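Local coordinates for T9SS C-terminal target domain-containing protein (Bacteroides cellulosilyticus, PDB 5JVK) that probably hydrolyses O-glycosidic bonds, as a family 39 glycoside hydrolase of a gut symbiont, at residues A[15-20]-A[398-403]; A[68-73]-A[88-93]; A[288-293]-A[338-343]; A[359-364]-A[371-376]. All coordinates share one frame; numbering follows the deposited sequence.

Contact 1. Residues A[15-20]-A[398-403]; sequences PVLVST and DFSPKP
Leu-17 packs onto the chain at Ser-400 and Pro-401 with two separate parts of its side chain. Its CB rests on the proline ring, 3.8 Å from Pro-401 CD, while the branch ending in CD1 runs on to Ser-400 and stops 3.9 Å from Ser-400 CA. This split follows from a CG set anti to the carbonyl carbon (chi1 -64°), which directs CD1 to Ser-400 while CB stays against Pro-401. The same proline ring meets backbone as well, with Pro-401 CG 3.7 Å from Leu-17 O. Val-18 adds a looser touch, its CG2 standing 4.3 Å from Pro-401 CB. Strand 18-20, which Val-18 opens, is an outermost strand of a five-stranded mixed sheet, so the contact seats the edge of that sheet against the loop leading into helix 403-415. No direct hydrogen bond crosses here. A water does the polar work instead: it donates to Pro-15 O and to Phe-399 O (2.9 Å) and accepts from Leu-17 N. Phe-399 lends its CB and carbonyl to this side, whereas its ring swings off to a cation-pi contact with Lys-120. An Asx turn shapes the loop here: Ser-400 N donates to Asp-398 OD2 at 3.1 Å, on the anti side and 35° out of the carboxylate plane.

Contact 2. Residues A[68-73]-A[88-93]; sequences LGYYTL and VVNYAV
Strands 69-73 and 88-93 run antiparallel, their axes 4.4 Å apart at 155°, with Gly-69/Val-93, Tyr-71/Tyr-91 and Leu-73/Val-89 as hydrogen-bonded pairs. Within the central pair, Tyr-71 N donates to Tyr-91 O and Tyr-91 N returns a bond to Tyr-71 O, each 2.8 Å long. Tyr-71 O is also approached by Asn-90 ND2, a weak bond of 3.4 Å that ties the amide to the strand opposite. On the face that carries Tyr-70, Thr-72, Asn-90 and Ala-92, the phenol of Tyr-70 lies across the Asn-90 amide, the two planes 21° apart, with Tyr-70 OH only 3.0 Å from Asn-90 CG. That hydroxyl bonds to Pro-401 O, and Asn-90 OD1 to Arg-396, so the two groups pack together while their polar ends serve different partners. With CG anti to the main-chain N (chi1 -176°), the Tyr-70 ring is carried over toward the neighbouring strand. A phenylalanine here would probably leave Pro-401 O without its phenolic mate. A water links Asn-90 ND2 to Thr-72 OG1 nearby. On the face with Tyr-71, Leu-73, Val-89, Tyr-91 and Val-93 the side-chain contacts across the strands are apolar: Tyr-71 CE2 meets Val-93 CG2 at 3.8 Å, and Leu-73 and Val-89 lie side by side, CD2 to CG2 again 3.8 Å. Gly-69, with no side chain, leaves room for the Tyr-71 ring beside it. This is a beta hairpin, strands 69-78 and 83-94, within the mixed sheet of the N-terminal part of the chain.

Contact 3. Residues A[288-293]-A[338-343]; sequences HPYMAP and VTEIGW
Thr-339 OG1 is gripped by two groups: His-288 NE2 donates to it over 2.9 Å, and it bonds in turn to Glu-219. OG1 lies in the imidazole plane but skewed toward CD2, so the bond is not straight. While its edge is held this way, one face of the His-288 ring is covered by Glu-340, whose CB sits over the ring centre, 3.6 Å from the centroid, in a CH-pi contact. Because CG is anti to the carbonyl carbon (chi1 -66°) and the chain is extended beyond it, Glu-340 runs on across the imidazole, and its carboxylate stacks at 21° to the ring with CD 3.2 Å from His-288 CE1. The Tyr-290 ring stands nearly perpendicular to the same carboxylate, and its OH donates to Glu-340 OE1 (2.7 Å) from the anti side, somewhat out of the carboxylate plane. Glu-340 OE2 has a salt bridge to Arg-134, and His-288 ND1 a hydrogen bond to Glu-223. Replacing this imidazole with an alanine's methyl is likely to uncover the Glu-340 chain and leave Glu-223 and Thr-339 without their shared partner. Further along, a water joins Met-291 N to Gly-342 O and sits over the indole face of Trp-343, while Ala-292 CB presses on Trp-343 CD1 at 3.4 Å. Glu-340 lies near the end of the seventh barrel strand, a position consistent with the nucleophile of clan GH-A hydrolases, its side chain about 3 Å from a glycerol, probably a crystallisation additive; Glu-223, after the fourth strand, fits the acid/base, and Tyr-290 and His-288 would then be placed to orient these carboxylates.

Contact 4. Residues A[359-364]-A[371-376]; sequences RTYLLS and PGVFWY
Helix 359-364 and strand 373-375 run in opposite directions, 178° apart with axes 10.4 Å from each other, and come nearest in backbone at Tyr-361 and Val-373. They are the helix and closing strand of a beta-alpha-beta unit in which strand 335-341, helix 350-366 and strand 373-375 complete the eight-stranded parallel barrel. Val-373 supplies most of the strand's side of the packing. Its CG1 meets the edge carbon CE1 of Tyr-361 at 3.7 Å and, more loosely, Thr-360 CG2. The other methyl, CG2, faces Ser-364 OG at 3.4 Å, a hydroxyl oxygen that accepts from Trp-316 NE1. With the Val-373 CG1 methyl anti to the main-chain N (chi1 176°), the two branches are parted between these neighbours. The Tyr-361 and Val-373 side chains run antiparallel alongside one another, so the phenol reaches beyond the valine side chain to the strand backbone. Tyr-361 also packs on Leu-415, so its side chain touches both helix 403-415 and strand 373-375. Val-373 O sits in the plane of the ring, off its edge, 3.1 Å from Tyr-361 OH; the hydroxyl may donate to it, and OH also stands 3.5 Å from Trp-375 CB.

In the fold
Contacts 3 and 4 are neighbours in the barrel, centres 9 Å apart: strand 335-341 pairs with strand 373-375, with Val-338 O 2.8 Å from Phe-374 N, and Trp-343 packs on Thr-360. Contact 3 holds the probable active site with its bound glycerol, and contact 4 backs the same wall from the helix layer. Contacts 1 and 2, centres 8 Å apart, share the mixed sheet through neighbouring strands 18-20 and 83-94, where Ser-19 N lies 3.0 Å from Ala-92 O, and the bond from Tyr-70 to Pro-401 ties the loop of contact 1 to contact 2. Contact 1 spans both regions along the chain, enclosing the other three, yet its centre stands about 23 Å from that of contact 3.

Contact 1. Residues A[15-20]-A[398-403]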
# COMPACT_ATOMS: atom_id res chain seq x y z
N PRO A 15 -8.52 19.83 -7.66
CA PRO A 15 -7.85 18.60 -8.12
C PRO A 15 -7.39 17.68 -6.99
O PRO A 15 -7.35 16.46 -7.18
CB PRO A 15 -6.64 19.14 -8.89
CG PRO A 15 -7.04 20.49 -9.34
CD PRO A 15 -7.91 21.03 -8.25
N VAL A 16 -7.04 18.26 -5.85
CA VAL A 16 -6.68 17.51 -4.65
C VAL A 16 -7.92 17.43 -3.74
O VAL A 16 -8.31 18.43 -3.13
CB VAL A 16 -5.51 18.20 -3.91
CG1 VAL A 16 -5.16 17.46 -2.63
CG2 VAL A 16 -4.30 18.31 -4.83
N LEU A 17 -8.52 16.24 -3.66
CA LEU A 17 -9.70 15.99 -2.81
C LEU A 17 -9.32 15.34 -1.46
O LEU A 17 -10.11 14.60 -0.86
CB LEU A 17 -10.72 15.13 -3.57
CG LEU A 17 -11.34 15.79 -4.82
CD1 LEU A 17 -12.02 14.75 -5.71
CD2 LEU A 17 -12.32 16.89 -4.44
N VAL A 18 -8.11 15.63 -0.98
CA VAL A 18 -7.60 15.15 0.31
C VAL A 18 -6.97 16.34 1.03
O VAL A 18 -6.26 17.13 0.40
CB VAL A 18 -6.53 14.06 0.11
CG1 VAL A 18 -5.94 13.62 1.45
CG2 VAL A 18 -7.13 12.87 -0.64
N SER A 19 -7.20 16.45 2.33
CA SER A 19 -6.63 17.54 3.13
C SER A 19 -6.31 17.08 4.55
O SER A 19 -7.14 16.45 5.20
CB SER A 19 -7.61 18.72 3.14
OG SER A 19 -7.09 19.83 3.85
N THR A 20 -5.11 17.41 5.03
CA THR A 20 -4.70 17.06 6.39
C THR A 20 -5.34 17.99 7.42
O THR A 20 -5.58 19.17 7.14
CB THR A 20 -3.17 17.11 6.56
OG1 THR A 20 -2.68 18.43 6.31
CG2 THR A 20 -2.48 16.13 5.62
N ASP A 398 -10.61 9.43 -11.41
CA ASP A 398 -10.71 10.90 -11.32
C ASP A 398 -10.05 11.51 -10.06
O ASP A 398 -10.36 12.65 -9.69
CB ASP A 398 -12.19 11.34 -11.43
CG ASP A 398 -13.07 10.82 -10.29
OD1 ASP A 398 -14.30 10.97 -10.38
OD2 ASP A 398 -12.54 10.25 -9.31
N PHE A 399 -9.17 10.74 -9.41
CA PHE A 399 -8.46 11.14 -8.18
C PHE A 399 -9.36 11.36 -6.95
O PHE A 399 -8.93 11.94 -5.96
CB PHE A 399 -7.53 12.34 -8.45
CG PHE A 399 -6.45 12.05 -9.45
CD1 PHE A 399 -5.19 11.61 -9.04
CD2 PHE A 399 -6.68 12.20 -10.82
CE1 PHE A 399 -4.19 11.33 -9.96
CE2 PHE A 399 -5.68 11.92 -11.75
CZ PHE A 399 -4.44 11.49 -11.32
N SER A 400 -10.59 10.84 -7.00
CA SER A 400 -11.50 10.88 -5.86
C SER A 400 -11.11 9.77 -4.90
O SER A 400 -10.94 8.62 -5.33
CB SER A 400 -12.94 10.67 -6.34
OG SER A 400 -13.86 10.77 -5.27
N PRO A 401 -10.95 10.08 -3.60
CA PRO A 401 -10.54 9.04 -2.64
C PRO A 401 -11.66 8.06 -2.32
O PRO A 401 -12.81 8.46 -2.16
CB PRO A 401 -10.15 9.85 -1.40
CG PRO A 401 -11.01 11.06 -1.47
CD PRO A 401 -11.15 11.38 -2.93
N LYS A 402 -11.30 6.78 -2.26
CA LYS A 402 -12.19 5.73 -1.77
C LYS A 402 -11.97 5.60 -0.25
O LYS A 402 -10.98 6.15 0.26
CB LYS A 402 -11.89 4.41 -2.48
CG LYS A 402 -12.16 4.44 -3.98
CD LYS A 402 -11.43 3.34 -4.73
CE LYS A 402 -11.90 1.96 -4.30
NZ LYS A 402 -11.27 0.88 -5.10
N PRO A 403 -12.87 4.90 0.47
CA PRO A 403 -12.68 4.71 1.93
C PRO A 403 -11.32 4.12 2.34
O PRO A 403 -10.83 4.45 3.42
CB PRO A 403 -13.81 3.75 2.30
CG PRO A 403 -14.88 4.06 1.32
CD PRO A 403 -14.17 4.37 0.03
O HOH W 1 -7.27 14.21 -5.47

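Contact 2. Residues A[68-73]-A[88-93]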
# COMPACT_ATOMS: atom_id res chain seq x y z
N LEU A 68 -12.20 15.15 11.85
CA LEU A 68 -11.65 14.30 10.80
C LEU A 68 -12.71 13.33 10.28
O LEU A 68 -13.68 13.00 10.97
CB LEU A 68 -10.45 13.50 11.32
CG LEU A 68 -9.22 14.27 11.79
CD1 LEU A 68 -8.15 13.31 12.29
CD2 LEU A 68 -8.67 15.15 10.68
N GLY A 69 -12.51 12.87 9.05
CA GLY A 69 -13.39 11.87 8.46
C GLY A 69 -13.27 11.72 6.96
O GLY A 69 -12.63 12.52 6.28
N TYR A 70 -13.90 10.66 6.47
CA TYR A 70 -14.15 10.42 5.06
C TYR A 70 -15.53 10.99 4.76
O TYR A 70 -16.53 10.53 5.34
CB TYR A 70 -14.12 8.92 4.77
CG TYR A 70 -14.26 8.56 3.31
CD1 TYR A 70 -13.20 8.76 2.42
CD2 TYR A 70 -15.45 8.02 2.81
CE1 TYR A 70 -13.32 8.43 1.08
CE2 TYR A 70 -15.57 7.69 1.46
CZ TYR A 70 -14.51 7.90 0.61
OH TYR A 70 -14.62 7.59 -0.72
N TYR A 71 -15.60 11.98 3.88
CA TYR A 71 -16.84 12.71 3.59
C TYR A 71 -17.32 12.48 2.17
O TYR A 71 -16.51 12.30 1.26
CB TYR A 71 -16.63 14.21 3.82
CG TYR A 71 -16.41 14.58 5.27
CD1 TYR A 71 -17.47 15.01 6.07
CD2 TYR A 71 -15.15 14.50 5.85
CE1 TYR A 71 -17.28 15.35 7.40
CE2 TYR A 71 -14.94 14.83 7.18
CZ TYR A 71 -16.01 15.26 7.95
OH TYR A 71 -15.82 15.59 9.26
N THR A 72 -18.64 12.49 2.00
CA THR A 72 -19.27 12.62 0.69
C THR A 72 -19.55 14.11 0.47
O THR A 72 -20.16 14.76 1.33
CB THR A 72 -20.58 11.83 0.59
OG1 THR A 72 -20.35 10.46 0.93
CG2 THR A 72 -21.17 11.90 -0.81
N LEU A 73 -19.08 14.64 -0.65
CA LEU A 73 -19.27 16.05 -1.02
C LEU A 73 -20.41 16.16 -2.03
O LEU A 73 -20.24 15.77 -3.19
CB LEU A 73 -17.97 16.62 -1.60
CG LEU A 73 -17.98 18.04 -2.18
CD1 LEU A 73 -18.45 19.07 -1.17
CD2 LEU A 73 -16.58 18.38 -2.68
N VAL A 88 -21.25 15.06 -7.32
CA VAL A 88 -21.01 14.26 -6.11
C VAL A 88 -19.64 13.59 -6.21
O VAL A 88 -19.39 12.83 -7.15
CB VAL A 88 -22.11 13.20 -5.89
CG1 VAL A 88 -21.85 12.43 -4.59
CG2 VAL A 88 -23.49 13.84 -5.86
N VAL A 89 -18.77 13.89 -5.25
CA VAL A 89 -17.48 13.22 -5.09
C VAL A 89 -17.22 12.99 -3.60
O VAL A 89 -18.00 13.43 -2.75
CB VAL A 89 -16.31 14.02 -5.71
CG1 VAL A 89 -16.45 14.08 -7.22
CG2 VAL A 89 -16.21 15.43 -5.12
N ASN A 90 -16.14 12.28 -3.29
CA ASN A 90 -15.71 12.08 -1.90
C ASN A 90 -14.55 13.01 -1.56
O ASN A 90 -13.81 13.47 -2.44
CB ASN A 90 -15.34 10.62 -1.67
CG ASN A 90 -16.55 9.70 -1.75
OD1 ASN A 90 -16.72 8.97 -2.73
ND2 ASN A 90 -17.40 9.74 -0.73
N TYR A 91 -14.40 13.28 -0.26
CA TYR A 91 -13.38 14.18 0.26
C TYR A 91 -12.84 13.64 1.58
O TYR A 91 -13.60 13.44 2.53
CB TYR A 91 -13.97 15.58 0.45
CG TYR A 91 -12.94 16.67 0.65
CD1 TYR A 91 -12.24 17.21 -0.43
CD2 TYR A 91 -12.66 17.16 1.93
CE1 TYR A 91 -11.30 18.21 -0.25
CE2 TYR A 91 -11.71 18.16 2.12
CZ TYR A 91 -11.03 18.68 1.04
OH TYR A 91 -10.09 19.66 1.23
N ALA A 92 -11.54 13.39 1.62
CA ALA A 92 -10.89 12.77 2.78
C ALA A 92 -10.21 13.83 3.64
O ALA A 92 -9.25 14.46 3.20
CB ALA A 92 -9.88 11.73 2.31
N VAL A 93 -10.72 14.02 4.86
CA VAL A 93 -10.07 14.87 5.86
C VAL A 93 -9.29 13.95 6.81
O VAL A 93 -9.86 13.40 7.76
CB VAL A 93 -11.09 15.74 6.62
CG1 VAL A 93 -10.39 16.66 7.62
CG2 VAL A 93 -11.92 16.56 5.63
O HOH W 2 -19.52 7.84 -0.29

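Contact 3. Residues A[288-293]-A[338-343]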
# COMPACT_ATOMS: atom_id res chain seq x y z
N HIS A 288 3.78 -12.25 -3.43
CA HIS A 288 2.53 -11.55 -3.75
C HIS A 288 1.37 -12.32 -3.11
O HIS A 288 0.55 -12.91 -3.82
CB HIS A 288 2.34 -11.47 -5.27
CG HIS A 288 3.24 -10.49 -5.96
ND1 HIS A 288 3.07 -10.15 -7.28
CD2 HIS A 288 4.29 -9.76 -5.51
CE1 HIS A 288 3.99 -9.27 -7.63
NE2 HIS A 288 4.74 -9.01 -6.57
N PRO A 289 1.27 -12.32 -1.77
CA PRO A 289 0.33 -13.21 -1.09
C PRO A 289 -1.11 -12.68 -1.09
O PRO A 289 -1.64 -12.28 -0.05
CB PRO A 289 0.90 -13.27 0.33
CG PRO A 289 1.42 -11.89 0.54
CD PRO A 289 2.00 -11.48 -0.79
N TYR A 290 -1.74 -12.69 -2.26
CA TYR A 290 -3.12 -12.22 -2.40
C TYR A 290 -4.08 -13.18 -1.71
O TYR A 290 -4.06 -14.38 -1.99
CB TYR A 290 -3.51 -12.07 -3.87
CG TYR A 290 -2.98 -10.82 -4.54
CD1 TYR A 290 -3.68 -9.62 -4.48
CD2 TYR A 290 -1.78 -10.84 -5.26
CE1 TYR A 290 -3.20 -8.47 -5.10
CE2 TYR A 290 -1.30 -9.70 -5.89
CZ TYR A 290 -2.02 -8.52 -5.80
OH TYR A 290 -1.56 -7.37 -6.41
N MET A 291 -4.90 -12.65 -0.80
CA MET A 291 -5.92 -13.43 -0.09
C MET A 291 -7.34 -13.00 -0.45
O MET A 291 -8.30 -13.49 0.15
CB MET A 291 -5.70 -13.28 1.41
CG MET A 291 -4.35 -13.77 1.88
SD MET A 291 -3.84 -12.98 3.41
CE MET A 291 -2.10 -13.40 3.42
N ALA A 292 -7.49 -12.13 -1.44
CA ALA A 292 -8.80 -11.57 -1.81
C ALA A 292 -9.71 -12.63 -2.45
O ALA A 292 -9.22 -13.44 -3.24
CB ALA A 292 -8.62 -10.40 -2.75
N PRO A 293 -11.01 -12.63 -2.14
CA PRO A 293 -11.70 -11.59 -1.37
C PRO A 293 -11.81 -11.85 0.15
O PRO A 293 -12.64 -11.23 0.81
CB PRO A 293 -13.09 -11.61 -2.00
CG PRO A 293 -13.32 -13.05 -2.31
CD PRO A 293 -11.96 -13.65 -2.62
N VAL A 338 7.05 -7.95 0.74
CA VAL A 338 5.68 -8.18 0.27
C VAL A 338 5.38 -7.12 -0.79
O VAL A 338 4.72 -6.11 -0.52
CB VAL A 338 4.67 -8.17 1.44
CG1 VAL A 338 3.27 -8.53 0.95
CG2 VAL A 338 5.13 -9.12 2.54
N THR A 339 5.87 -7.36 -2.00
CA THR A 339 5.87 -6.35 -3.06
C THR A 339 4.51 -6.13 -3.73
O THR A 339 4.33 -5.13 -4.42
CB THR A 339 6.94 -6.65 -4.13
OG1 THR A 339 6.70 -7.93 -4.73
CG2 THR A 339 8.33 -6.62 -3.51
N GLU A 340 3.56 -7.04 -3.53
CA GLU A 340 2.15 -6.77 -3.81
C GLU A 340 1.25 -7.48 -2.80
O GLU A 340 1.42 -8.67 -2.53
CB GLU A 340 1.73 -7.22 -5.21
CG GLU A 340 2.38 -6.48 -6.37
CD GLU A 340 1.83 -6.89 -7.73
OE1 GLU A 340 0.76 -7.54 -7.79
OE2 GLU A 340 2.48 -6.58 -8.74
N ILE A 341 0.30 -6.73 -2.24
CA ILE A 341 -0.84 -7.32 -1.55
C ILE A 341 -1.99 -6.33 -1.67
O ILE A 341 -1.77 -5.12 -1.62
CB ILE A 341 -0.53 -7.68 -0.08
CG1 ILE A 341 -1.70 -8.43 0.55
CG2 ILE A 341 -0.17 -6.45 0.74
CD1 ILE A 341 -1.38 -9.06 1.90
N GLY A 342 -3.21 -6.83 -1.87
CA GLY A 342 -4.35 -5.95 -2.01
C GLY A 342 -5.68 -6.64 -2.18
O GLY A 342 -5.75 -7.85 -2.41
N TRP A 343 -6.74 -5.85 -2.04
CA TRP A 343 -8.12 -6.27 -2.27
C TRP A 343 -8.75 -5.24 -3.20
O TRP A 343 -8.33 -4.08 -3.22
CB TRP A 343 -8.88 -6.33 -0.95
CG TRP A 343 -8.48 -7.48 -0.05
CD1 TRP A 343 -9.15 -8.65 0.11
CD2 TRP A 343 -7.33 -7.55 0.80
NE1 TRP A 343 -8.49 -9.45 1.01
CE2 TRP A 343 -7.37 -8.80 1.45
CE3 TRP A 343 -6.28 -6.68 1.07
CZ2 TRP A 343 -6.39 -9.21 2.35
CZ3 TRP A 343 -5.30 -7.08 1.97
CH2 TRP A 343 -5.37 -8.34 2.60
O HOH W 3 -5.03 -9.84 -0.50

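Contact 4. Residues A[359-364]-A[371-376]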
# COMPACT_ATOMS: atom_id res chain seq x y z
N ARG A 359 -6.17 -3.69 8.61
CA ARG A 359 -5.89 -4.98 9.25
C ARG A 359 -4.61 -5.65 8.73
O ARG A 359 -3.88 -6.26 9.51
CB ARG A 359 -7.10 -5.91 9.13
CG ARG A 359 -8.14 -5.59 10.19
CD ARG A 359 -9.57 -5.95 9.83
NE ARG A 359 -9.80 -7.38 9.64
CZ ARG A 359 -11.01 -7.94 9.51
NH1 ARG A 359 -12.12 -7.21 9.56
NH2 ARG A 359 -11.10 -9.25 9.34
N THR A 360 -4.33 -5.50 7.44
CA THR A 360 -3.08 -6.00 6.85
C THR A 360 -1.85 -5.38 7.53
O THR A 360 -0.95 -6.11 7.95
CB THR A 360 -3.00 -5.72 5.33
OG1 THR A 360 -4.00 -6.48 4.66
CG2 THR A 360 -1.63 -6.09 4.75
N TYR A 361 -1.83 -4.06 7.64
CA TYR A 361 -0.67 -3.37 8.21
C TYR A 361 -0.57 -3.54 9.73
O TYR A 361 0.54 -3.60 10.28
CB TYR A 361 -0.66 -1.89 7.81
CG TYR A 361 -0.36 -1.71 6.33
CD1 TYR A 361 0.89 -2.04 5.82
CD2 TYR A 361 -1.32 -1.21 5.45
CE1 TYR A 361 1.17 -1.89 4.47
CE2 TYR A 361 -1.05 -1.05 4.10
CZ TYR A 361 0.21 -1.39 3.62
OH TYR A 361 0.51 -1.24 2.28
N LEU A 362 -1.72 -3.63 10.40
CA LEU A 362 -1.75 -3.92 11.84
C LEU A 362 -1.27 -5.35 12.13
O LEU A 362 -0.46 -5.55 13.04
CB LEU A 362 -3.15 -3.69 12.41
CG LEU A 362 -3.58 -2.22 12.47
CD1 LEU A 362 -5.09 -2.09 12.62
CD2 LEU A 362 -2.86 -1.47 13.58
N LEU A 363 -1.76 -6.32 11.37
CA LEU A 363 -1.29 -7.71 11.51
C LEU A 363 0.16 -7.90 11.03
O LEU A 363 0.90 -8.70 11.60
CB LEU A 363 -2.22 -8.68 10.78
CG LEU A 363 -3.62 -8.86 11.38
CD1 LEU A 363 -4.53 -9.60 10.41
CD2 LEU A 363 -3.57 -9.59 12.72
N SER A 364 0.56 -7.17 9.99
CA SER A 364 1.94 -7.22 9.49
C SER A 364 2.95 -6.76 10.56
O SER A 364 3.95 -7.43 10.80
CB SER A 364 2.10 -6.39 8.22
OG SER A 364 3.46 -6.32 7.81
N PRO A 371 10.34 -5.67 5.75
CA PRO A 371 10.60 -4.22 5.80
C PRO A 371 9.79 -3.40 4.78
O PRO A 371 9.92 -2.18 4.77
CB PRO A 371 12.09 -4.13 5.49
CG PRO A 371 12.34 -5.28 4.58
CD PRO A 371 11.41 -6.38 5.02
N GLY A 372 8.98 -4.05 3.95
CA GLY A 372 8.19 -3.35 2.94
C GLY A 372 6.99 -4.14 2.46
O GLY A 372 7.13 -5.11 1.71
N VAL A 373 5.80 -3.73 2.91
CA VAL A 373 4.54 -4.32 2.47
C VAL A 373 3.86 -3.31 1.56
O VAL A 373 3.39 -2.26 2.03
CB VAL A 373 3.65 -4.67 3.68
CG1 VAL A 373 2.29 -5.19 3.23
CG2 VAL A 373 4.36 -5.69 4.56
N PHE A 374 3.80 -3.63 0.27
CA PHE A 374 3.34 -2.70 -0.76
C PHE A 374 1.90 -2.99 -1.18
O PHE A 374 1.62 -4.05 -1.73
CB PHE A 374 4.26 -2.77 -1.99
CG PHE A 374 5.64 -2.24 -1.74
CD1 PHE A 374 6.03 -1.00 -2.25
CD2 PHE A 374 6.57 -2.98 -1.02
CE1 PHE A 374 7.31 -0.52 -2.04
CE2 PHE A 374 7.85 -2.50 -0.79
CZ PHE A 374 8.22 -1.26 -1.31
N TRP A 375 1.01 -2.04 -0.93
CA TRP A 375 -0.38 -2.16 -1.34
C TRP A 375 -0.51 -2.08 -2.85
O TRP A 375 0.04 -1.15 -3.46
CB TRP A 375 -1.25 -1.07 -0.70
CG TRP A 375 -2.68 -1.13 -1.15
CD1 TRP A 375 -3.24 -0.47 -2.21
CD2 TRP A 375 -3.74 -1.89 -0.55
NE1 TRP A 375 -4.58 -0.77 -2.31
CE2 TRP A 375 -4.91 -1.64 -1.30
CE3 TRP A 375 -3.81 -2.75 0.55
CZ2 TRP A 375 -6.13 -2.22 -0.98
CZ3 TRP A 375 -5.03 -3.33 0.86
CH2 TRP A 375 -6.17 -3.06 0.10
N TYR A 376 -1.22 -3.04 -3.45
CA TYR A 376 -1.59 -2.96 -4.86
C TYR A 376 -3.05 -2.52 -4.96
O TYR A 376 -3.92 -3.23 -4.46
CB TYR A 376 -1.40 -4.30 -5.58
CG TYR A 376 -1.56 -4.13 -7.07
CD1 TYR A 376 -0.48 -3.75 -7.87
CD2 TYR A 376 -2.81 -4.27 -7.69
CE1 TYR A 376 -0.63 -3.55 -9.23
CE2 TYR A 376 -2.97 -4.07 -9.05
CZ TYR A 376 -1.87 -3.72 -9.82
OH TYR A 376 -2.01 -3.52 -11.17